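PDB 6JIG: GMP reductase, which probably catalyses the irreversible NADPH-dependent deamination of GMP to IMP, helping to balance the cell's adenine and guanine nucleotides. Local coordinates for residues Thr11-Tyr15 with Pro329-Val334; Leu39-Val43 with Gly304-Leu308; Ala65-Glu69 with Val440-Arg445; Ile364-Asp369 with Met466-Phe472. The protein carries 1 engineered substitution. All coordinates share one frame; numbering follows the deposited sequence.

How the contacts relate
All four contacts belong to the barrel domain, whose eight parallel strands close into a ring. Contacts 1 and 4 are neighbours, their centres about 13 Å apart: Leu331 and Val334, on helix 330-344, pack against Ala366 of contact 4. Contact 2 lies where a hairpin meets the start of strand 307-310, about 22 Å from contact 1 and 19 Å from contact 4, centre to centre. Contact 3 joins the first and last barrel helices, about 28 Å from contact 1. Along the chain, contacts 1 and 2 each close before contact 4 opens, while contact 3 crosses the other three, so residues far apart in sequence are brought together around one barrel.

Contact 1. Residues Thr11-Tyr15 with Pro329-Val334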
loop_
_atom_site.group_PDB
_atom_site.type_symbol
_atom_site.label_atom_id
_atom_site.label_comp_id
_atom_site.label_asym_id
_atom_site.label_seq_id
_atom_site.Cartn_x
_atom_site.Cartn_y
_atom_site.Cartn_z
ATOM N N THR A 11 -34.114 -0.882 16.833
ATOM C CA THR A 11 -32.981 -1.227 15.987
ATOM C C THR A 11 -33.484 -1.707 14.633
ATOM O O THR A 11 -34.348 -2.583 14.567
ATOM C CB THR A 11 -32.116 -2.299 16.651
ATOM O OG1 THR A 11 -31.458 -1.713 17.775
ATOM C CG2 THR A 11 -31.056 -2.816 15.680
ATOM N N GLY A 12 -32.953 -1.131 13.557
ATOM C CA GLY A 12 -33.286 -1.570 12.212
ATOM C C GLY A 12 -32.185 -2.458 11.659
ATOM O O GLY A 12 -31.011 -2.274 11.963
ATOM N N LEU A 13 -32.573 -3.428 10.839
ATOM C CA LEU A 13 -31.640 -4.395 10.281
ATOM C C LEU A 13 -31.527 -4.210 8.780
ATOM O O LEU A 13 -32.508 -3.859 8.110
ATOM C CB LEU A 13 -32.098 -5.826 10.567
ATOM C CG LEU A 13 -32.356 -6.128 12.039
ATOM C CD1 LEU A 13 -32.913 -7.537 12.156
ATOM C CD2 LEU A 13 -31.084 -5.973 12.837
ATOM N N THR A 14 -30.339 -4.471 8.249
ATOM C CA THR A 14 -30.171 -4.551 6.805
ATOM C C THR A 14 -29.850 -5.990 6.403
ATOM O O THR A 14 -29.807 -6.897 7.246
ATOM C CB THR A 14 -29.098 -3.575 6.315
ATOM O OG1 THR A 14 -29.198 -3.479 4.890
ATOM C CG2 THR A 14 -27.704 -4.071 6.700
ATOM N N TYR A 15 -29.625 -6.200 5.099
ATOM C CA TYR A 15 -29.426 -7.564 4.600
ATOM C C TYR A 15 -28.237 -8.230 5.277
ATOM O O TYR A 15 -28.318 -9.399 5.673
ATOM C CB TYR A 15 -29.227 -7.570 3.089
ATOM C CG TYR A 15 -30.420 -7.016 2.344
ATOM C CD1 TYR A 15 -31.684 -7.561 2.534
ATOM C CD2 TYR A 15 -30.290 -5.939 1.478
ATOM C CE1 TYR A 15 -32.788 -7.058 1.856
ATOM C CE2 TYR A 15 -31.406 -5.424 0.787
ATOM C CZ TYR A 15 -32.641 -5.995 0.992
ATOM O OH TYR A 15 -33.750 -5.525 0.333
ATOM N N PRO A 329 -32.787 1.055 7.733
ATOM C CA PRO A 329 -32.085 -0.141 7.256
ATOM C C PRO A 329 -33.038 -1.019 6.460
ATOM O O PRO A 329 -34.186 -1.227 6.851
ATOM C CB PRO A 329 -31.620 -0.815 8.557
ATOM C CG PRO A 329 -31.381 0.415 9.489
ATOM C CD PRO A 329 -32.580 1.289 9.173
ATOM N N GLN A 330 -32.555 -1.525 5.326
ATOM C CA GLN A 330 -33.487 -1.924 4.267
ATOM C C GLN A 330 -34.279 -3.182 4.612
ATOM O O GLN A 330 -35.437 -3.310 4.194
ATOM C CB GLN A 330 -32.732 -2.109 2.949
ATOM C CG GLN A 330 -33.621 -2.548 1.761
ATOM C CD GLN A 330 -34.548 -1.444 1.238
ATOM O OE1 GLN A 330 -34.895 -0.499 1.948
ATOM N NE2 GLN A 330 -34.953 -1.574 -0.025
ATOM N N LEU A 331 -33.701 -4.123 5.367
ATOM C CA LEU A 331 -34.485 -5.308 5.708
ATOM C C LEU A 331 -35.671 -4.933 6.579
ATOM O O LEU A 331 -36.796 -5.400 6.350
ATOM C CB LEU A 331 -33.627 -6.374 6.401
ATOM C CG LEU A 331 -34.384 -7.691 6.606
ATOM C CD1 LEU A 331 -34.212 -8.606 5.390
ATOM C CD2 LEU A 331 -33.947 -8.426 7.889
ATOM N N SER A 332 -35.452 -4.059 7.560
ATOM C CA SER A 332 -36.554 -3.642 8.420
ATOM C C SER A 332 -37.587 -2.845 7.626
ATOM O O SER A 332 -38.781 -2.896 7.927
ATOM C CB SER A 332 -36.033 -2.795 9.586
ATOM O OG SER A 332 -35.250 -3.573 10.480
ATOM N N ALA A 333 -37.137 -2.062 6.641
ATOM C CA ALA A 333 -38.088 -1.280 5.848
ATOM C C ALA A 333 -38.993 -2.198 5.037
ATOM O O ALA A 333 -40.214 -1.992 4.970
ATOM C CB ALA A 333 -37.344 -0.319 4.921
ATOM N N VAL A 334 -38.406 -3.227 4.429
ATOM C CA VAL A 334 -39.181 -4.211 3.671
ATOM C C VAL A 334 -40.154 -4.947 4.590
ATOM O O VAL A 334 -41.333 -5.127 4.264
ATOM C CB VAL A 334 -38.229 -5.175 2.945
ATOM C CG1 VAL A 334 -39.007 -6.348 2.279
ATOM C CG2 VAL A 334 -37.401 -4.408 1.909
HETATM O O HOH W 1 -33.578 -3.620 -1.670
#
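Leu13 and Ser332 form the polar centre of a buried contact in which the N-terminal segment Thr11-Tyr15 runs across the first turn of helix 330-344, the helix between the sixth and seventh strands of the barrel. The two residues bond each other twice. Leu13 N donates to Ser332 OG at 2.7 Å in an almost straight bond (170°), and Ser332 N donates to Leu13 O at 3.0 Å. Ser332 OG is folded back beside its own backbone N (chi1 -68°), which lets one small residue serve both bonds; an amide in the first turn has no helical acceptor of its own and readily takes one from outside.

Next to this pair, Pro329 at the N-cap position sets its CB 3.2 Å from Leu13 O, while its CG lies over the carbonyl group of Gly12, which has no side chain to hold the ring off. Tyr15 runs alongside Gln330, with ring and amide planes nearly perpendicular (88°), and Tyr15 OH comes within 3.3 Å of Gln330 CG. A water in the plane of the ring bridges the two side chains, 2.8 Å from Tyr15 OH and 3.0 Å from Gln330 NE2, which also donates to Ile310 O. Leu331 CD1 packs 4.0 Å from Tyr15 CD1.

Around this contact, Tyr15 touches Asp359 and Ala363 of helix 357-365, Leu331 reaches Val18 and Phe472 on strands 18-20 and 472-475, and Thr11 and Gly12 pair in parallel with a strand of a neighbouring subunit.

Contact 2. Residues Leu39-Val43 with Gly304-Leu308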
loop_
_atom_site.group_PDB
_atom_site.type_symbol
_atom_site.label_atom_id
_atom_site.label_comp_id
_atom_site.label_asym_id
_atom_site.label_seq_id
_atom_site.Cartn_x
_atom_site.Cartn_y
_atom_site.Cartn_z
ATOM N N LEU A 39 -45.322 -7.607 -10.128
ATOM C CA LEU A 39 -44.724 -6.286 -10.055
ATOM C C LEU A 39 -45.674 -5.299 -9.395
ATOM O O LEU A 39 -45.258 -4.471 -8.571
ATOM C CB LEU A 39 -44.365 -5.824 -11.462
ATOM C CG LEU A 39 -43.879 -4.388 -11.554
ATOM C CD1 LEU A 39 -42.486 -4.277 -10.928
ATOM C CD2 LEU A 39 -43.869 -3.931 -13.004
ATOM N N SER A 40 -46.952 -5.379 -9.755
ATOM C CA SER A 40 -48.000 -4.520 -9.234
ATOM C C SER A 40 -49.298 -5.319 -9.291
ATOM O O SER A 40 -49.309 -6.479 -9.716
ATOM C CB SER A 40 -48.111 -3.214 -10.035
ATOM O OG SER A 40 -48.096 -3.467 -11.429
ATOM N N ARG A 41 -50.397 -4.686 -8.870
ATOM C CA ARG A 41 -51.666 -5.403 -8.715
ATOM C C ARG A 41 -52.027 -6.183 -9.975
ATOM O O ARG A 41 -52.503 -7.322 -9.897
ATOM C CB ARG A 41 -52.794 -4.428 -8.372
ATOM C CG ARG A 41 -52.911 -3.928 -6.923
ATOM C CD ARG A 41 -54.280 -3.242 -6.772
ATOM N NE ARG A 41 -54.429 -2.321 -5.645
ATOM C CZ ARG A 41 -54.778 -2.681 -4.407
ATOM N NH1 ARG A 41 -55.001 -3.960 -4.095
ATOM N NH2 ARG A 41 -54.902 -1.756 -3.464
ATOM N N ASN A 42 -51.783 -5.603 -11.148
ATOM C CA ASN A 42 -52.236 -6.221 -12.388
ATOM C C ASN A 42 -51.096 -6.607 -13.326
ATOM O O ASN A 42 -51.340 -6.833 -14.514
ATOM C CB ASN A 42 -53.228 -5.288 -13.083
ATOM C CG ASN A 42 -54.394 -4.937 -12.184
ATOM O OD1 ASN A 42 -55.192 -5.802 -11.835
ATOM N ND2 ASN A 42 -54.475 -3.678 -11.768
ATOM N N VAL A 43 -49.858 -6.715 -12.834
ATOM C CA VAL A 43 -48.724 -7.056 -13.695
ATOM C C VAL A 43 -47.932 -8.186 -13.052
ATOM O O VAL A 43 -47.383 -8.016 -11.958
ATOM C CB VAL A 43 -47.808 -5.851 -13.960
ATOM C CG1 VAL A 43 -46.640 -6.267 -14.838
ATOM C CG2 VAL A 43 -48.595 -4.713 -14.618
ATOM N N GLY A 304 -54.225 5.063 -3.772
ATOM C CA GLY A 304 -54.523 4.269 -4.945
ATOM C C GLY A 304 -53.360 3.539 -5.599
ATOM O O GLY A 304 -53.550 2.968 -6.681
ATOM N N ALA A 305 -52.171 3.516 -4.982
ATOM C CA ALA A 305 -51.025 2.857 -5.603
ATOM C C ALA A 305 -51.298 1.381 -5.866
ATOM O O ALA A 305 -51.818 0.661 -5.009
ATOM C CB ALA A 305 -49.776 2.994 -4.715
ATOM N N ASP A 306 -50.919 0.926 -7.061
ATOM C CA ASP A 306 -50.947 -0.484 -7.424
ATOM C C ASP A 306 -49.668 -1.231 -7.062
ATOM O O ASP A 306 -49.628 -2.458 -7.189
ATOM C CB ASP A 306 -51.195 -0.630 -8.928
ATOM C CG ASP A 306 -52.503 0.001 -9.347
ATOM O OD1 ASP A 306 -53.543 -0.537 -8.927
ATOM O OD2 ASP A 306 -52.484 1.043 -10.039
ATOM N N GLY A 307 -48.617 -0.521 -6.669
ATOM C CA GLY A 307 -47.397 -1.145 -6.189
ATOM C C GLY A 307 -46.605 -0.106 -5.425
ATOM O O GLY A 307 -46.792 1.099 -5.624
ATOM N N LEU A 308 -45.729 -0.576 -4.531
ATOM C CA LEU A 308 -44.921 0.303 -3.686
ATOM C C LEU A 308 -43.446 0.022 -3.917
ATOM O O LEU A 308 -43.046 -1.133 -4.093
ATOM C CB LEU A 308 -45.231 0.111 -2.196
ATOM C CG LEU A 308 -46.687 0.342 -1.810
ATOM C CD1 LEU A 308 -46.950 -0.072 -0.362
ATOM C CD2 LEU A 308 -47.026 1.802 -2.027
HETATM O O HOH W 2 -54.196 1.029 -3.695
HETATM O O HOH W 3 -54.794 0.223 -6.706
#
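Arg41 and Asp306 meet through both backbone and side chain. Arg41 N donates to Asp306 O at 2.9 Å, a bent bond with an angle of 139° at the hydrogen, and Ser40 CB closes over the same oxygen at 3.3 Å. Ser40 holds OG between its backbone N and carbonyl carbon (chi1 46°), which sends the hydroxyl to the carboxylate of Asp285 rather than to Asp306.

From CG to NE the Arg41 chain is extended and crosses the Asp306 side chain at about a right angle. Its methylenes pass beside OD1, which lies at the edge of the guanidinium group, and the two flat groups stand 81° apart. This is no flush, two-pronged pairing: the salt bridge from Arg41 NE to Asp306 OD1 is long, 3.8 Å. A water off to one side bridges them, 2.8 Å from Arg41 NE and 2.7 Å from Asp306 OD1, with Gly304 O also near it. A second water lies in the guanidinium plane, accepts from Arg41 NH2 at 2.9 Å and also bonds Ala305 O. Arg41 NH1 turns to Arg344 O, and Asp306 OD2 is taken by Lys276 and Ile286 N, so each charged group has further partners.

Ser40-Val43 is a type I turn, and Leu39 and Ser40 both face Val43 in a classic beta bulge. The bulged hairpin lies at the N-terminal ends of the barrel strands, beside the start of strand 307-310, as in a (βα)8 barrel with its N-terminal end covered.

Contact 3. Residues Ala65-Glu69 with Val440-Arg445; sequences AMARE and VGPIVR
Glu69 and Arg445 pair at the edge of a helix-helix contact in the (βα)8 barrel, where helix 60-68, between the first two strands, lies next to helix 440-457, which follows the eighth strand. First and last helices thus become neighbours, closing the outer ring.

Glu69 starts with an apolar contact: its CB rests 4.0 Å from Val444 CG1. The chain then bends at chi2 (-66°), bringing the carboxylate round to the side of Arg445. OE1 accepts from Arg445 NE at 3.3 Å, met on its syn side but tilted out of the carboxylate plane, and it also lies near Arg445 CG. OE2 takes a weak bond from Arg445 NH2 at 3.1 Å and reaches Gly441 CA at 3.5 Å. Both bonds belong to one salt bridge, but the carboxylate and guanidinium planes stand 57° apart, so neither bond is ideal.

Apolar side chains make up the rest of the contact. Ala65 is short enough for helix 440-457 to come close, its CB 3.5 Å from Val440 CG1. The two methyls of Val444 divide the work: CG1 faces Glu69, while CG2 touches Met66 SD at 3.8 Å. Met66, bent at both chi2 and chi3, also packs on Ile49 and Ala51 of the first barrel strand, tying the helix pair to the barrel wall.

Glycine suits position 441 because charged groups from both segments crowd its backbone: besides the carboxylate at its CA, the guanidinium of Arg445 lies with its centre over Gly441 C, which is 3.7 Å from the guanidinium plane.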
loop_
_atom_site.group_PDB
_atom_site.type_symbol
_atom_site.label_atom_id
_atom_site.label_comp_id
_atom_site.label_asym_id
_atom_site.label_seq_id
_atom_site.Cartn_x
_atom_site.Cartn_y
_atom_site.Cartn_z
ATOM N N ALA A 65 -33.631 -6.387 -22.729
ATOM C CA ALA A 65 -32.979 -7.573 -22.189
ATOM C C ALA A 65 -33.713 -8.090 -20.960
ATOM O O ALA A 65 -33.899 -9.301 -20.803
ATOM C CB ALA A 65 -31.518 -7.256 -21.871
ATOM N N MET A 66 -34.143 -7.188 -20.079
ATOM C CA MET A 66 -34.800 -7.618 -18.845
ATOM C C MET A 66 -36.130 -8.305 -19.142
ATOM O O MET A 66 -36.452 -9.338 -18.547
ATOM C CB MET A 66 -35.024 -6.422 -17.919
ATOM C CG MET A 66 -33.753 -5.828 -17.326
ATOM S SD MET A 66 -32.834 -7.065 -16.358
ATOM C CE MET A 66 -34.136 -7.818 -15.375
ATOM N N ALA A 67 -36.932 -7.717 -20.027
ATOM C CA ALA A 67 -38.194 -8.353 -20.403
ATOM C C ALA A 67 -37.959 -9.716 -21.046
ATOM O O ALA A 67 -38.725 -10.664 -20.816
ATOM C CB ALA A 67 -38.975 -7.431 -21.343
ATOM N N ARG A 68 -36.908 -9.837 -21.863
ATOM C CA ARG A 68 -36.622 -11.123 -22.493
ATOM C C ARG A 68 -36.264 -12.187 -21.469
ATOM O O ARG A 68 -36.555 -13.366 -21.684
ATOM C CB ARG A 68 -35.501 -10.983 -23.523
ATOM C CG ARG A 68 -35.977 -10.289 -24.780
ATOM C CD ARG A 68 -34.949 -10.289 -25.895
ATOM N NE ARG A 68 -35.551 -9.715 -27.097
ATOM C CZ ARG A 68 -34.883 -9.109 -28.076
ATOM N NH1 ARG A 68 -33.563 -8.986 -28.019
ATOM N NH2 ARG A 68 -35.545 -8.630 -29.121
ATOM N N GLU A 69 -35.633 -11.798 -20.357
ATOM C CA GLU A 69 -35.354 -12.743 -19.288
ATOM C C GLU A 69 -36.552 -12.998 -18.383
ATOM O O GLU A 69 -36.457 -13.832 -17.480
ATOM C CB GLU A 69 -34.171 -12.257 -18.428
ATOM C CG GLU A 69 -32.882 -12.016 -19.211
ATOM C CD GLU A 69 -32.298 -13.293 -19.788
ATOM O OE1 GLU A 69 -32.529 -14.382 -19.213
ATOM O OE2 GLU A 69 -31.603 -13.211 -20.820
ATOM N N VAL A 440 -26.037 -8.718 -19.888
ATOM C CA VAL A 440 -26.813 -8.749 -18.646
ATOM C C VAL A 440 -27.545 -10.080 -18.477
ATOM O O VAL A 440 -27.838 -10.488 -17.349
ATOM C CB VAL A 440 -27.798 -7.562 -18.592
ATOM C CG1 VAL A 440 -28.982 -7.813 -19.483
ATOM C CG2 VAL A 440 -28.280 -7.318 -17.165
ATOM N N GLY A 441 -27.845 -10.775 -19.573
ATOM C CA GLY A 441 -28.574 -12.027 -19.526
ATOM C C GLY A 441 -27.996 -13.079 -18.593
ATOM O O GLY A 441 -28.672 -13.560 -17.676
ATOM N N PRO A 442 -26.739 -13.472 -18.815
ATOM C CA PRO A 442 -26.127 -14.469 -17.915
ATOM C C PRO A 442 -26.076 -14.014 -16.466
ATOM O O PRO A 442 -26.185 -14.847 -15.555
ATOM C CB PRO A 442 -24.716 -14.655 -18.493
ATOM C CG PRO A 442 -24.818 -14.213 -19.922
ATOM C CD PRO A 442 -25.857 -13.119 -19.944
ATOM N N ILE A 443 -25.901 -12.714 -16.231
ATOM C CA ILE A 443 -25.870 -12.190 -14.868
ATOM C C ILE A 443 -27.231 -12.346 -14.204
ATOM O O ILE A 443 -27.328 -12.784 -13.049
ATOM C CB ILE A 443 -25.408 -10.724 -14.884
ATOM C CG1 ILE A 443 -23.906 -10.650 -15.137
ATOM C CG2 ILE A 443 -25.735 -10.039 -13.578
ATOM C CD1 ILE A 443 -23.484 -9.330 -15.680
ATOM N N VAL A 444 -28.305 -12.014 -14.933
ATOM C CA VAL A 444 -29.661 -12.176 -14.411
ATOM C C VAL A 444 -29.955 -13.642 -14.129
ATOM O O VAL A 444 -30.555 -13.983 -13.100
ATOM C CB VAL A 444 -30.687 -11.572 -15.394
ATOM C CG1 VAL A 444 -32.091 -12.027 -15.046
ATOM C CG2 VAL A 444 -30.611 -10.053 -15.382
ATOM N N ARG A 445 -29.527 -14.536 -15.030
ATOM C CA ARG A 445 -29.792 -15.960 -14.846
ATOM C C ARG A 445 -29.089 -16.499 -13.605
ATOM O O ARG A 445 -29.657 -17.316 -12.871
ATOM C CB ARG A 445 -29.374 -16.748 -16.097
ATOM C CG ARG A 445 -30.338 -16.612 -17.290
ATOM C CD ARG A 445 -29.756 -17.247 -18.581
ATOM N NE ARG A 445 -30.019 -16.407 -19.749
ATOM C CZ ARG A 445 -29.093 -16.004 -20.620
ATOM N NH1 ARG A 445 -27.822 -16.371 -20.469
ATOM N NH2 ARG A 445 -29.444 -15.240 -21.651
#

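Contact 4. Residues Ile364-Asp369 with Met466-Phe472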
loop_
_atom_site.group_PDB
_atom_site.type_symbol
_atom_site.label_atom_id
_atom_site.label_comp_id
_atom_site.label_asym_id
_atom_site.label_seq_id
_atom_site.Cartn_x
_atom_site.Cartn_y
_atom_site.Cartn_z
ATOM N N ILE A 364 -36.864 -11.115 -0.748
ATOM C CA ILE A 364 -38.099 -11.866 -0.995
ATOM C C ILE A 364 -38.584 -12.530 0.290
ATOM O O ILE A 364 -39.777 -12.495 0.615
ATOM C CB ILE A 364 -37.888 -12.916 -2.110
ATOM C CG1 ILE A 364 -37.371 -12.272 -3.396
ATOM C CG2 ILE A 364 -39.180 -13.676 -2.367
ATOM C CD1 ILE A 364 -38.297 -11.204 -3.973
ATOM N N GLY A 365 -37.668 -13.154 1.041
ATOM C CA GLY A 365 -38.035 -13.713 2.335
ATOM C C GLY A 365 -38.607 -12.703 3.314
ATOM O O GLY A 365 -39.453 -13.051 4.148
ATOM N N ALA A 366 -38.162 -11.448 3.241
ATOM C CA ALA A 366 -38.719 -10.414 4.104
ATOM C C ALA A 366 -40.056 -9.868 3.590
ATOM O O ALA A 366 -40.610 -8.945 4.199
ATOM C CB ALA A 366 -37.715 -9.263 4.261
ATOM N N GLY A 367 -40.590 -10.401 2.496
ATOM C CA GLY A 367 -41.909 -10.010 2.015
ATOM C C GLY A 367 -41.938 -9.309 0.674
ATOM O O GLY A 367 -43.039 -9.076 0.158
ATOM N N ALA A 368 -40.798 -8.930 0.089
ATOM C CA ALA A 368 -40.849 -8.226 -1.195
ATOM C C ALA A 368 -41.329 -9.149 -2.307
ATOM O O ALA A 368 -41.012 -10.336 -2.325
ATOM C CB ALA A 368 -39.480 -7.671 -1.584
ATOM N N ASP A 369 -42.076 -8.580 -3.267
ATOM C CA ASP A 369 -42.455 -9.348 -4.453
ATOM C C ASP A 369 -41.426 -9.271 -5.566
ATOM O O ASP A 369 -41.282 -10.238 -6.332
ATOM C CB ASP A 369 -43.825 -8.878 -4.973
ATOM C CG ASP A 369 -44.882 -9.000 -3.910
ATOM O OD1 ASP A 369 -45.285 -10.138 -3.628
ATOM O OD2 ASP A 369 -45.213 -7.979 -3.270
ATOM N N MET A 466 -41.987 -18.666 -0.272
ATOM C CA MET A 466 -40.760 -18.064 0.246
ATOM C C MET A 466 -41.082 -16.969 1.252
ATOM O O MET A 466 -40.453 -16.876 2.316
ATOM C CB MET A 466 -39.928 -17.514 -0.918
ATOM C CG MET A 466 -38.576 -16.931 -0.509
ATOM S SD MET A 466 -37.523 -18.180 0.232
ATOM C CE MET A 466 -35.971 -17.278 0.370
ATOM N N GLN A 467 -42.071 -16.136 0.942
ATOM C CA GLN A 467 -42.447 -15.053 1.846
ATOM C C GLN A 467 -43.069 -15.590 3.127
ATOM O O GLN A 467 -42.838 -15.044 4.209
ATOM C CB GLN A 467 -43.406 -14.100 1.134
ATOM C CG GLN A 467 -42.786 -13.438 -0.088
ATOM C CD GLN A 467 -43.823 -12.776 -0.965
ATOM O OE1 GLN A 467 -44.998 -13.150 -0.949
ATOM N NE2 GLN A 467 -43.393 -11.800 -1.748
ATOM N N ARG A 468 -43.844 -16.675 3.035
ATOM C CA ARG A 468 -44.508 -17.193 4.232
ATOM C C ARG A 468 -43.562 -18.015 5.105
ATOM O O ARG A 468 -43.641 -17.949 6.335
ATOM C CB ARG A 468 -45.723 -18.044 3.843
ATOM N N ARG A 469 -42.655 -18.772 4.498
ATOM C CA ARG A 469 -41.877 -19.761 5.235
ATOM C C ARG A 469 -40.543 -19.237 5.757
ATOM O O ARG A 469 -39.989 -19.824 6.690
ATOM C CB ARG A 469 -41.621 -20.987 4.356
ATOM C CG ARG A 469 -42.848 -21.869 4.239
ATOM C CD ARG A 469 -42.761 -22.917 3.143
ATOM N NE ARG A 469 -44.118 -23.420 2.894
ATOM C CZ ARG A 469 -44.452 -24.323 1.978
ATOM N NH1 ARG A 469 -43.526 -24.854 1.195
ATOM N NH2 ARG A 469 -45.722 -24.692 1.844
ATOM N N THR A 470 -40.010 -18.165 5.182
ATOM C CA THR A 470 -38.669 -17.739 5.554
ATOM C C THR A 470 -38.623 -17.277 7.008
ATOM O O THR A 470 -39.518 -16.579 7.494
ATOM C CB THR A 470 -38.178 -16.632 4.618
ATOM O OG1 THR A 470 -37.897 -17.208 3.336
ATOM C CG2 THR A 470 -36.881 -15.995 5.151
ATOM N N ARG A 471 -37.585 -17.714 7.705
ATOM C CA ARG A 471 -37.260 -17.273 9.052
ATOM C C ARG A 471 -35.820 -16.797 9.042
ATOM O O ARG A 471 -34.970 -17.402 8.389
ATOM C CB ARG A 471 -37.419 -18.403 10.082
ATOM C CG ARG A 471 -38.813 -19.017 10.108
ATOM C CD ARG A 471 -39.851 -18.026 10.639
ATOM N NE ARG A 471 -41.166 -18.655 10.738
ATOM C CZ ARG A 471 -42.110 -18.560 9.807
ATOM N NH1 ARG A 471 -41.900 -17.839 8.712
ATOM N NH2 ARG A 471 -43.272 -19.179 9.971
ATOM N N PHE A 472 -35.550 -15.716 9.759
ATOM C CA PHE A 472 -34.221 -15.131 9.795
ATOM C C PHE A 472 -33.553 -15.368 11.146
ATOM O O PHE A 472 -34.221 -15.522 12.171
ATOM C CB PHE A 472 -34.271 -13.619 9.550
ATOM C CG PHE A 472 -34.728 -13.237 8.160
ATOM C CD1 PHE A 472 -33.900 -13.432 7.069
ATOM C CD2 PHE A 472 -35.973 -12.671 7.963
ATOM C CE1 PHE A 472 -34.305 -13.062 5.792
ATOM C CE2 PHE A 472 -36.392 -12.299 6.691
ATOM C CZ PHE A 472 -35.557 -12.497 5.607
#
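Gly365 and Gln467 bring two helix ends together, their CA atoms 4.6 Å apart, and at Gly367 a positive phi (115°) ends the first helix in a Schellman motif. Having no side chain, Gly365 lets its CA lie directly on Thr470.

Gln467 reaches across with its chain extended beyond CG. Its CG passes Ile364 O at 3.2 Å, and NE2 uses both hydrogens: one goes to Ala368 O at 2.9 Å, the other to Asp369 OD1 at 3.1 Å, nearly straight (174°). Both acceptors lie in the amide plane, yet each is approached from above its own carbonyl or carboxylate plane. The amide therefore links helix 463-469 to the loop between helix 357-365 and the eighth strand of the (βα)8 barrel, 370-373, while Asp369 OD2 is held by Cys348 N.

On the apolar side, Ile364 CG2 meets Met466 CG at 3.8 Å. Phe472 points its ring edge at Ala366 N, 3.7 Å from CZ, and Thr470 CG2 lies over one ring face, offset toward the rim. Thr470 OG1, folded back toward the preceding turn, donates to Met466 O at 2.8 Å, from the face opposite to that used by Thr470 N.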